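Local coordinates for putative NAD-dependent epimerase/dehydratase (Bacillus halodurans, PDB 3E8X), which binds NADP in a Rossmann-type domain of the short-chain dehydrogenase/reductase class, probably as an epimerase or dehydratase, though its substrate and reaction are not established, at residues V71-L74 with E75-F78; K113-Q116 with E117-R121; D209-H212 with T213-K216. One frame throughout, in Å; residues are numbered along the deposited sequence. Where two conformers were deposited one is given.

Contact 1 of 3, residues V71-L74 with E75-F78; sequences VANL and EEDF. With NAP (NADP nicotinamide-adenine-dinucleotide phosphate), chain B.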
loop_
_atom_site.group_PDB
_atom_site.type_symbol
_atom_site.label_atom_id
_atom_site.label_comp_id
_atom_site.label_asym_id
_atom_site.label_seq_id
_atom_site.Cartn_x
_atom_site.Cartn_y
_atom_site.Cartn_z
ATOM N N VAL A 71 12.358 -23.220 -2.869
ATOM C CA VAL A 71 12.452 -22.742 -1.493
ATOM C C VAL A 71 12.822 -21.254 -1.564
ATOM O O VAL A 71 13.895 -20.897 -2.011
ATOM C CB VAL A 71 13.512 -23.602 -0.696
ATOM C CG1 VAL A 71 13.724 -23.082 0.756
ATOM C CG2 VAL A 71 13.096 -25.085 -0.743
ATOM N N ALA A 72 11.880 -20.388 -1.190
ATOM C CA ALA A 72 12.062 -18.950 -1.287
ATOM C C ALA A 72 11.076 -18.310 -0.323
ATOM O O ALA A 72 10.142 -18.949 0.109
ATOM C CB ALA A 72 11.827 -18.470 -2.704
ATOM N N ASN A 73 11.320 -17.049 0.013
ATOM C CA ASN A 73 10.605 -16.331 1.053
ATOM C C ASN A 73 10.299 -14.942 0.468
ATOM O O ASN A 73 11.173 -14.281 -0.021
ATOM C CB ASN A 73 11.538 -16.297 2.282
ATOM C CG ASN A 73 10.963 -15.590 3.486
ATOM O OD1 ASN A 73 10.238 -14.623 3.391
ATOM N ND2 ASN A 73 11.365 -16.058 4.660
ATOM N N LEU A 74 9.074 -14.479 0.555
ATOM C CA LEU A 74 8.713 -13.141 0.029
ATOM C C LEU A 74 9.406 -11.951 0.746
ATOM O O LEU A 74 9.409 -10.836 0.232
ATOM C CB LEU A 74 7.184 -12.940 0.065
ATOM C CG LEU A 74 6.314 -13.750 -0.928
ATOM C CD1 LEU A 74 4.792 -13.649 -0.539
ATOM C CD2 LEU A 74 6.596 -13.278 -2.362
ATOM N N GLU A 75 9.946 -12.202 1.937
ATOM C CA GLU A 75 10.638 -11.206 2.706
ATOM C C GLU A 75 12.145 -11.165 2.420
ATOM O O GLU A 75 12.829 -10.267 2.891
ATOM C CB GLU A 75 10.377 -11.428 4.193
ATOM C CG GLU A 75 8.897 -11.316 4.551
ATOM C CD GLU A 75 8.635 -11.313 6.035
ATOM O OE1 GLU A 75 8.630 -12.407 6.623
ATOM O OE2 GLU A 75 8.404 -10.219 6.609
ATOM N N GLU A 76 12.645 -12.111 1.632
ATOM C CA GLU A 76 14.035 -12.166 1.254
ATOM C C GLU A 76 14.139 -12.069 -0.259
ATOM O O GLU A 76 13.156 -11.767 -0.919
ATOM C CB GLU A 76 14.638 -13.464 1.799
ATOM C CG GLU A 76 14.620 -13.479 3.326
ATOM C CD GLU A 76 15.044 -14.780 3.963
ATOM O OE1 GLU A 76 15.229 -15.796 3.258
ATOM O OE2 GLU A 76 15.167 -14.760 5.212
ATOM N N ASP A 77 15.317 -12.283 -0.820
ATOM C CA ASP A 77 15.483 -12.315 -2.274
ATOM C C ASP A 77 14.895 -13.635 -2.810
ATOM O O ASP A 77 15.412 -14.702 -2.555
ATOM C CB ASP A 77 16.970 -12.215 -2.621
ATOM C CG ASP A 77 17.233 -12.008 -4.091
ATOM O OD1 ASP A 77 16.371 -12.329 -4.938
ATOM O OD2 ASP A 77 18.345 -11.527 -4.393
ATOM N N PHE A 78 13.800 -13.557 -3.538
ATOM C CA PHE A 78 13.161 -14.766 -4.046
ATOM C C PHE A 78 13.179 -14.872 -5.584
ATOM O O PHE A 78 12.416 -15.671 -6.155
ATOM C CB PHE A 78 11.727 -14.876 -3.506
ATOM C CG PHE A 78 10.842 -13.700 -3.855
ATOM C CD1 PHE A 78 10.089 -13.710 -4.998
ATOM C CD2 PHE A 78 10.769 -12.598 -3.034
ATOM C CE1 PHE A 78 9.289 -12.616 -5.340
ATOM C CE2 PHE A 78 9.981 -11.538 -3.355
ATOM C CZ PHE A 78 9.233 -11.547 -4.497
HETATM P PA NAP B . -3.569 -19.634 3.877
HETATM O O1A NAP B . -3.243 -18.711 5.056
HETATM O O2A NAP B . -3.976 -21.069 4.136
HETATM O O5B NAP B . -2.314 -19.522 2.861
HETATM C C5B NAP B . -1.272 -18.536 2.982
HETATM C C4B NAP B . 0.111 -19.076 2.624
HETATM O O4B NAP B . 0.994 -17.942 2.548
HETATM C C3B NAP B . 0.736 -20.055 3.651
HETATM O O3B NAP B . 1.079 -21.341 3.104
HETATM C C2B NAP B . 2.017 -19.371 4.102
HETATM O O2B NAP B . 3.158 -20.230 4.343
HETATM C C1B NAP B . 2.281 -18.424 2.920
HETATM N N9A NAP B . 3.254 -17.377 3.323
HETATM C C8A NAP B . 3.187 -16.596 4.412
HETATM N N7A NAP B . 4.281 -15.811 4.451
HETATM C C5A NAP B . 5.029 -16.109 3.369
HETATM C C6A NAP B . 6.250 -15.641 2.872
HETATM N N6A NAP B . 6.921 -14.671 3.526
HETATM N N1A NAP B . 6.783 -16.170 1.747
HETATM C C2A NAP B . 6.129 -17.135 1.099
HETATM N N3A NAP B . 4.950 -17.614 1.547
HETATM C C4A NAP B . 4.380 -17.113 2.675
HETATM O O3 NAP B . -4.780 -18.917 3.040
HETATM P PN NAP B . -5.926 -19.621 2.113
HETATM O O1N NAP B . -7.069 -19.957 3.030
HETATM O O2N NAP B . -5.198 -20.580 1.197
HETATM O O5D NAP B . -6.562 -18.410 1.273
HETATM C C5D NAP B . -5.892 -17.871 0.140
HETATM C C4D NAP B . -6.074 -16.364 0.174
HETATM O O4D NAP B . -7.450 -15.999 0.059
HETATM C C3D NAP B . -5.594 -15.773 1.492
HETATM O O3D NAP B . -4.178 -15.548 1.412
HETATM C C2D NAP B . -6.491 -14.548 1.696
HETATM O O2D NAP B . -5.828 -13.329 1.440
HETATM C C1D NAP B . -7.644 -14.716 0.679
HETATM N N1N NAP B . -9.031 -14.601 1.228
HETATM C C2N NAP B . -9.405 -15.183 2.393
HETATM C C3N NAP B . -10.732 -15.058 2.858
HETATM C C7N NAP B . -11.214 -15.719 4.130
HETATM O O7N NAP B . -12.439 -15.857 4.304
HETATM N N7N NAP B . -10.302 -16.188 4.999
HETATM C C4N NAP B . -11.655 -14.327 2.106
HETATM C C5N NAP B . -11.246 -13.748 0.916
HETATM C C6N NAP B . -9.933 -13.907 0.507
HETATM P P2B NAP B . 3.296 -21.296 5.578
HETATM O O1X NAP B . 2.674 -22.578 5.094
HETATM O O2X NAP B . 4.803 -21.428 5.776
HETATM O O3X NAP B . 2.506 -20.651 6.697
HETATM O O HOH W 1 14.254 -16.431 -0.751
#
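Asn73 OD1 accepts the backbone N-H of Glu75, with OD1 to N at 2.8 Å and an N-H...O angle of 159°, which closes an Asx turn. The same oxygen also meets the adenine amino group of NADP, N6A lying 3.3 Å from OD1 in a weak hydrogen bond. Beside it, Leu74 N comes within 3.1 Å of adenine N1A, and the leucine CG and CD1 lie against the same part of the base. Two consecutive residues thus meet N6A and N1A of the adenine, an arrangement consistent with the adenine pocket of short-chain dehydrogenases. The amide reaches both partners because CG stands opposite the backbone N (chi1 -180°). The Glu76 carboxylate stacks on the amide, the two planes 24° apart. With a leucine in place of Asn73, the Glu75 N-H and the adenine amino group would probably lose their shared acceptor, leaving the Asx turn without its closing bond.

Behind this first shell, a type I beta turn from Asn73 to Glu76 fixes the backbone, Glu76 N lying 3.1 Å from Asn73 O. A water accepts from Asn73 N and donates to Asp77 O, tying the entry of the loop to its return. Phe78 then folds back: Leu74 CD2 sits over one ring face, 4.0 Å from the ring centroid, in a CH-pi contact, and Ala72 CB packs 3.7 Å from Phe78 CB.

The loop leaves strand 68-71 and leads toward strand 87-90. Met51 of strand 47-52 touches Ala72, Leu74 and Phe78, while helix 100-121 receives Glu75, whose OE2 forms a salt bridge with Lys102.

Contact 2 of 3, residues K113-Q116 with E117-R121; sequences KTIQ and EAEKR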
loop_
_atom_site.group_PDB
_atom_site.type_symbol
_atom_site.label_atom_id
_atom_site.label_comp_id
_atom_site.label_asym_id
_atom_site.label_seq_id
_atom_site.Cartn_x
_atom_site.Cartn_y
_atom_site.Cartn_z
ATOM N N LYS A 113 6.262 -6.882 -5.040
ATOM C CA LYS A 113 7.520 -7.438 -5.489
ATOM C C LYS A 113 7.354 -8.616 -6.467
ATOM O O LYS A 113 8.194 -8.777 -7.343
ATOM C CB LYS A 113 8.406 -7.809 -4.296
ATOM C CG LYS A 113 8.823 -6.594 -3.366
ATOM C CD LYS A 113 9.795 -6.963 -2.264
ATOM C CE LYS A 113 9.136 -7.811 -1.149
ATOM N NZ LYS A 113 10.061 -8.185 -0.004
ATOM N N THR A 114 6.309 -9.446 -6.327
ATOM C CA THR A 114 6.093 -10.593 -7.242
ATOM C C THR A 114 5.738 -10.104 -8.639
ATOM O O THR A 114 6.167 -10.675 -9.647
ATOM C CB THR A 114 4.961 -11.570 -6.765
ATOM O OG1 THR A 114 3.680 -10.906 -6.778
ATOM C CG2 THR A 114 5.266 -12.113 -5.394
ATOM N N ILE A 115 4.966 -9.028 -8.677
ATOM C CA ILE A 115 4.583 -8.365 -9.899
ATOM C C ILE A 115 5.795 -7.776 -10.627
ATOM O O ILE A 115 5.924 -7.946 -11.847
ATOM C CB ILE A 115 3.561 -7.219 -9.613
ATOM C CG1 ILE A 115 2.235 -7.806 -9.097
ATOM C CG2 ILE A 115 3.399 -6.363 -10.835
ATOM C CD1 ILE A 115 1.191 -6.771 -8.617
ATOM N N GLN A 116 6.644 -7.087 -9.872
ATOM C CA GLN A 116 7.852 -6.491 -10.415
ATOM C C GLN A 116 8.796 -7.565 -10.937
ATOM O O GLN A 116 9.426 -7.413 -11.990
ATOM C CB GLN A 116 8.544 -5.644 -9.351
ATOM C CG GLN A 116 7.910 -4.267 -9.153
ATOM C CD GLN A 116 8.476 -3.515 -7.936
ATOM O OE1 GLN A 116 9.417 -3.975 -7.259
ATOM N NE2 GLN A 116 7.892 -2.352 -7.649
ATOM N N GLU A 117 8.897 -8.660 -10.208
ATOM C CA GLU A 117 9.752 -9.762 -10.657
ATOM C C GLU A 117 9.217 -10.410 -11.951
ATOM O O GLU A 117 10.000 -10.736 -12.801
ATOM C CB GLU A 117 9.903 -10.807 -9.563
ATOM C CG GLU A 117 10.905 -11.891 -9.921
ATOM C CD GLU A 117 12.329 -11.364 -10.021
ATOM O OE1 GLU A 117 13.104 -11.950 -10.836
ATOM O OE2 GLU A 117 12.647 -10.374 -9.295
ATOM N N ALA A 118 7.893 -10.583 -12.078
ATOM C CA ALA A 118 7.273 -11.075 -13.301
ATOM C C ALA A 118 7.521 -10.129 -14.485
ATOM O O ALA A 118 7.917 -10.604 -15.549
ATOM C CB ALA A 118 5.766 -11.366 -13.113
ATOM N N GLU A 119 7.335 -8.813 -14.309
ATOM C CA GLU A 119 7.681 -7.844 -15.365
ATOM C C GLU A 119 9.145 -7.901 -15.808
ATOM O O GLU A 119 9.439 -7.948 -17.015
ATOM C CB GLU A 119 7.340 -6.422 -14.930
ATOM C CG GLU A 119 5.882 -6.321 -14.564
ATOM C CD GLU A 119 5.298 -4.983 -14.717
ATOM O OE1 GLU A 119 5.391 -4.217 -13.735
ATOM O OE2 GLU A 119 4.712 -4.725 -15.786
ATOM N N LYS A 120 10.035 -7.857 -14.816
ATOM C CA LYS A 120 11.469 -7.949 -14.998
ATOM C C LYS A 120 11.818 -9.145 -15.893
ATOM O O LYS A 120 12.541 -9.030 -16.866
ATOM C CB LYS A 120 12.078 -8.061 -13.587
ATOM C CG LYS A 120 13.567 -8.156 -13.452
ATOM C CD LYS A 120 13.974 -8.206 -11.959
ATOM C CE LYS A 120 13.374 -7.036 -11.132
ATOM N NZ LYS A 120 14.202 -6.660 -9.924
ATOM N N ARG A 121 11.269 -10.298 -15.545
ATOM C CA ARG A 121 11.515 -11.544 -16.285
ATOM C C ARG A 121 10.721 -11.745 -17.585
ATOM O O ARG A 121 11.073 -12.597 -18.370
ATOM C CB ARG A 121 11.326 -12.743 -15.364
ATOM C CG ARG A 121 12.465 -12.824 -14.323
ATOM C CD ARG A 121 12.413 -14.158 -13.647
ATOM N NE ARG A 121 13.474 -14.401 -12.669
ATOM C CZ ARG A 121 14.502 -15.227 -12.880
ATOM N NH1 ARG A 121 14.655 -15.866 -14.045
ATOM N NH2 ARG A 121 15.384 -15.418 -11.915
#
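Lys113 O accepts the N-H of Glu117 at 3.0 Å (O to N), one turn further along helix 100-121, the helix of a Rossmann beta-alpha-beta unit between strands 87-90 and 125-129. The side chain of Lys113 leads away from this turn, toward the 71-78 loop. Thr114 repeats the pattern, its O lying 3.0 Å from Ala118 N. Ala118 CB rests 3.6 Å from Thr114 O. The hydroxyl of Thr114, in one of its two deposited conformers, turns back to Ala111 O, while its side chain touches Phe126 of the neighbouring strand.

At Ile115 the backbone bond is the straightest of the four that link the segments: Glu119 N to Ile115 O measures 3.0 Å, with an N-H...O angle of 171°. The two side chains extend alongside each other, with Glu119 CG 3.2 Å from Ile115 O and the carboxylate OE1 4.1 Å from Ile115 CG2. Ser162 holds the other carboxylate oxygen, OE2, and helix 145-160 covers Ile115 through Leu158 and Glu157. Gln116 completes the series, its O 2.9 Å from Lys120 N, and its side chain, deposited in two conformers, touches Glu157 of helix 145-160.

Past it, Glu117 and Arg121 form a salt bridge one turn apart. Glu117 sends CG opposite its backbone N (chi1 -173°) and then bends at the next bond, so that OE1 offers its anti lone pair to Arg121 NE at 3.1 Å, OE1 itself lying 20° out of the guanidinium plane.

Contact 3 of 3, residues D209-H212 with T213-K216; sequences DQQH and TIGK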
loop_
_atom_site.group_PDB
_atom_site.type_symbol
_atom_site.label_atom_id
_atom_site.label_comp_id
_atom_site.label_asym_id
_atom_site.label_seq_id
_atom_site.Cartn_x
_atom_site.Cartn_y
_atom_site.Cartn_z
ATOM N N ASP A 209 -4.975 -20.555 -18.502
ATOM C CA ASP A 209 -4.566 -20.543 -19.878
ATOM C C ASP A 209 -5.624 -19.958 -20.782
ATOM O O ASP A 209 -5.518 -20.124 -21.978
ATOM C CB ASP A 209 -4.205 -21.946 -20.381
ATOM C CG ASP A 209 -5.334 -22.951 -20.207
ATOM O OD1 ASP A 209 -6.431 -22.615 -19.701
ATOM O OD2 ASP A 209 -5.072 -24.103 -20.522
ATOM N N GLN A 210 -6.616 -19.273 -20.221
ATOM C CA GLN A 210 -7.673 -18.659 -21.027
ATOM C C GLN A 210 -7.394 -17.185 -21.324
ATOM O O GLN A 210 -7.546 -16.325 -20.465
ATOM C CB GLN A 210 -9.026 -18.866 -20.351
ATOM C CG GLN A 210 -9.320 -20.339 -20.100
ATOM C CD GLN A 210 -9.461 -21.168 -21.375
ATOM O OE1 GLN A 210 -8.726 -22.148 -21.613
ATOM N NE2 GLN A 210 -10.387 -20.777 -22.201
ATOM N N GLN A 211 -7.011 -16.930 -22.576
ATOM C CA GLN A 211 -6.635 -15.598 -23.080
ATOM C C GLN A 211 -7.800 -14.598 -22.913
ATOM O O GLN A 211 -7.588 -13.441 -22.626
ATOM C CB GLN A 211 -6.134 -15.720 -24.550
ATOM C CG GLN A 211 -5.901 -14.411 -25.338
ATOM C CD GLN A 211 -5.293 -14.616 -26.768
ATOM O OE1 GLN A 211 -5.993 -14.943 -27.746
ATOM N NE2 GLN A 211 -3.978 -14.403 -26.873
ATOM N N HIS A 212 -9.034 -15.060 -23.084
ATOM C CA HIS A 212 -10.179 -14.191 -22.999
ATOM C C HIS A 212 -10.413 -13.710 -21.573
ATOM O O HIS A 212 -11.262 -12.858 -21.346
ATOM C CB HIS A 212 -11.438 -14.840 -23.591
ATOM C CG HIS A 212 -12.114 -15.853 -22.691
ATOM N ND1 HIS A 212 -11.806 -17.196 -22.714
ATOM C CD2 HIS A 212 -13.132 -15.723 -21.804
ATOM C CE1 HIS A 212 -12.535 -17.830 -21.813
ATOM N NE2 HIS A 212 -13.366 -16.963 -21.261
ATOM N N THR A 213 -9.670 -14.247 -20.600
ATOM C CA THR A 213 -9.868 -13.814 -19.201
ATOM C C THR A 213 -8.853 -12.739 -18.817
ATOM O O THR A 213 -8.940 -12.156 -17.719
ATOM C CB THR A 213 -9.870 -14.975 -18.185
ATOM O OG1 THR A 213 -8.560 -15.550 -18.088
ATOM C CG2 THR A 213 -10.968 -16.062 -18.538
ATOM N N ILE A 214 -7.921 -12.447 -19.733
ATOM C CA ILE A 214 -6.905 -11.400 -19.516
ATOM C C ILE A 214 -7.551 -10.025 -19.340
ATOM O O ILE A 214 -8.469 -9.664 -20.105
ATOM C CB ILE A 214 -5.845 -11.374 -20.632
ATOM C CG1 ILE A 214 -4.986 -12.647 -20.578
ATOM C CG2 ILE A 214 -4.991 -10.075 -20.575
ATOM C CD1 ILE A 214 -4.181 -12.910 -21.902
ATOM N N GLY A 215 -7.089 -9.286 -18.308
ATOM C CA GLY A 215 -7.640 -7.973 -17.948
ATOM C C GLY A 215 -8.924 -7.972 -17.152
ATOM O O GLY A 215 -9.499 -6.918 -16.871
ATOM N N LYS A 216 -9.364 -9.152 -16.750
ATOM C CA LYS A 216 -10.615 -9.343 -16.001
ATOM C C LYS A 216 -10.420 -9.334 -14.506
ATOM O O LYS A 216 -9.537 -10.001 -13.983
ATOM C CB LYS A 216 -11.262 -10.684 -16.362
ATOM C CG LYS A 216 -11.596 -10.824 -17.817
ATOM C CD LYS A 216 -12.808 -10.080 -18.227
ATOM C CE LYS A 216 -12.979 -10.242 -19.755
ATOM N NZ LYS A 216 -14.411 -10.084 -20.104
HETATM O O HOH W 2 -8.812 -10.438 -23.054
#
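The methyl of Thr213 lies over one face of the His212 imidazole, CG2 standing 3.9 Å from the ring centroid in a CH-pi contact, displaced toward the rim. A single torsion orients both branches of the threonine. At chi1 68°, OG1 falls between the backbone N and the carbonyl carbon and reaches back to Gln210 O, while CG2 points opposite the carbonyl carbon and meets the ring. CG2 also packs 3.9 Å from Gln210 CB, touching the ring and the glutamine stem from neighbouring directions.

Gln210 O receives two donors from this one residue. Thr213 OG1 donates at 2.7 Å to Gln210 O within the carbonyl plane, whereas Thr213 N, 3.0 Å from the same oxygen, approaches from above, 51° out of that plane. The next turn of the 3-10 segment follows, with Ile214 N 3.1 Å from Gln211 O. Ile214 bends over that carbonyl, its CG1 3.4 Å from Gln211 O, and a water donates to both Gln211 O and Ile214 O. A type II beta turn then runs from Thr213 to Lys216, closed by Lys216 N to Thr213 O at 3.2 Å, with Gly215 taking the positive phi (80°) of its third position. The arrangement joins the end of helix 197-207 to strand 216-223.

Away from the cofactor, the hydroxyl and the N-H of one threonine thus converge on one carbonyl, ahead of the type II turn. With its proton directed to Gln210 O, OG1 can probably still accept the weak bond from Arg125 NH2. The imidazole is fixed in turn by a hydrogen bond between NE2 and Val231 O, consistent with a proton on NE2.

How the contacts relate
Contacts 1 and 2 are neighbours in space, their centres 13 Å apart, and touch directly. Lys113 NZ probably donates to Leu74 O at 2.7 Å, Thr114 CG2 in one conformer packs 3.5 Å from Leu74 CD2, and Phe78 CZ lies 3.8 Å from Lys113 CB. Contact 1 borders the adenine of NADP, whereas contact 2 stands one layer back, with the Lys113 side chain about 8 Å from the cofactor; the helix thereby backs the adenine-binding loop. Contact 3 belongs to another part of the fold: its centre is 28 Å from that of contact 1 and 19 Å from that of contact 2, with nearest atoms about 20 Å and 12 Å away.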